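Local coordinates for water stress and hypersensitive response domain-containing protein (Archaeoglobus fulgidus DSM 4304, PDB 3BUT), which is of unknown function but, as a beta-barrel member of the LEA_2 (water stress and hypersensitive response) family, may bind lipids, at residues 102-105 against 111-114. The protein carries 4 engineered substitutions. Numbering follows the deposited sequence.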
# COMPACT_ATOMS: atom_id res chain seq x y z
N PRO A 102 -4.21 15.57 -22.29
CA PRO A 102 -4.23 15.07 -23.66
C PRO A 102 -3.74 16.11 -24.67
O PRO A 102 -3.94 17.31 -24.48
CB PRO A 102 -5.70 14.74 -23.91
CG PRO A 102 -6.45 15.60 -22.98
CD PRO A 102 -5.58 15.81 -21.78
N THR A 103 -3.08 15.61 -25.71
CA THR A 103 -2.63 16.42 -26.82
C THR A 103 -3.68 16.30 -27.91
O THR A 103 -3.78 15.27 -28.57
CB THR A 103 -1.28 15.93 -27.37
OG1 THR A 103 -0.35 15.81 -26.30
CG2 THR A 103 -0.74 16.90 -28.40
N ILE A 104 -4.46 17.37 -28.07
CA ILE A 104 -5.56 17.41 -29.02
C ILE A 104 -5.11 18.18 -30.24
O ILE A 104 -4.70 19.34 -30.12
CB ILE A 104 -6.80 18.10 -28.40
CG1 ILE A 104 -7.25 17.36 -27.14
CG2 ILE A 104 -7.93 18.20 -29.42
CD1 ILE A 104 -8.25 18.13 -26.31
N GLU A 105 -5.18 17.55 -31.40
CA GLU A 105 -4.71 18.18 -32.63
C GLU A 105 -5.89 18.55 -33.52
O GLU A 105 -6.64 17.67 -33.96
CB GLU A 105 -3.76 17.26 -33.40
CG GLU A 105 -2.52 16.81 -32.63
CD GLU A 105 -1.59 15.90 -33.43
OE1 GLU A 105 -2.03 15.32 -34.45
OE2 GLU A 105 -0.41 15.77 -33.04
N VAL A 111 -2.12 22.85 -31.69
CA VAL A 111 -2.76 21.99 -30.67
C VAL A 111 -3.57 22.69 -29.58
O VAL A 111 -3.63 23.91 -29.50
CB VAL A 111 -1.73 21.08 -29.95
CG1 VAL A 111 -1.28 19.95 -30.86
CG2 VAL A 111 -0.54 21.90 -29.41
N GLU A 112 -4.21 21.87 -28.75
CA GLU A 112 -4.87 22.29 -27.52
C GLU A 112 -4.44 21.28 -26.46
O GLU A 112 -4.52 20.07 -26.69
CB GLU A 112 -6.39 22.24 -27.67
CG GLU A 112 -6.96 23.13 -28.77
CD GLU A 112 -8.47 23.22 -28.73
OE1 GLU A 112 -9.00 24.03 -27.94
OE2 GLU A 112 -9.13 22.49 -29.49
N VAL A 113 -3.99 21.76 -25.30
CA VAL A 113 -3.54 20.85 -24.24
C VAL A 113 -4.18 21.09 -22.86
O VAL A 113 -3.51 21.56 -21.94
CB VAL A 113 -1.98 20.80 -24.13
CG1 VAL A 113 -1.42 19.71 -25.03
CG2 VAL A 113 -1.36 22.16 -24.45
N PRO A 114 -5.47 20.75 -22.72
CA PRO A 114 -6.14 20.96 -21.43
C PRO A 114 -5.66 19.97 -20.36
O PRO A 114 -5.25 18.86 -20.68
CB PRO A 114 -7.62 20.72 -21.77
CG PRO A 114 -7.60 19.79 -22.91
CD PRO A 114 -6.39 20.15 -23.71
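The carbonyl O of I104 takes the N-H of E112 at 2.9 Å, and the CA of V111 also comes up to that oxygen, 3.3 Å away, as a bent C-H...O contact. The return bond runs from I104 N to E112 O at 3.0 Å, so I104 and E112 form an antiparallel hydrogen-bonded pair close to the loop that joins strands 93-105 and 111-123 into a hairpin. Further along, the pattern changes: P102 and P114 have no N-H to give, and P102 O instead receives a longer but straighter C-H...O contact from CA of V113, 3.6 Å. The two prolines still meet, with CD of P102 3.3 Å from P114 O.

The side chains sort onto two faces. On one, I104 holds CG1 beside its own backbone N (chi1 -59°) and, extended from there, lays CD1 against CG and CD of the P114 ring, 3.8 Å from CD; the two side chains meet at about a right angle. On the other face, CG1 of V111 faces the gap between CG2 of T103 and CG of E105 and touches both, 3.8 Å from the latter, with the E105 and V111 side chains running alongside each other. CG1 of V113 packs over the backbone at CA of T103.

Strand 34-45 flanks the other edge of 102-105, bonding to T103 and E105 through its backbone, while T103 OG1 turns to Y54 OH. Strand 111-123 is the outermost strand of this sheet within the chain, and its beginning is held here by one reciprocal pair of backbone N-H...O hydrogen bonds; where the two prolines bring no N-H, the approach continues through C-H...O and apolar contacts.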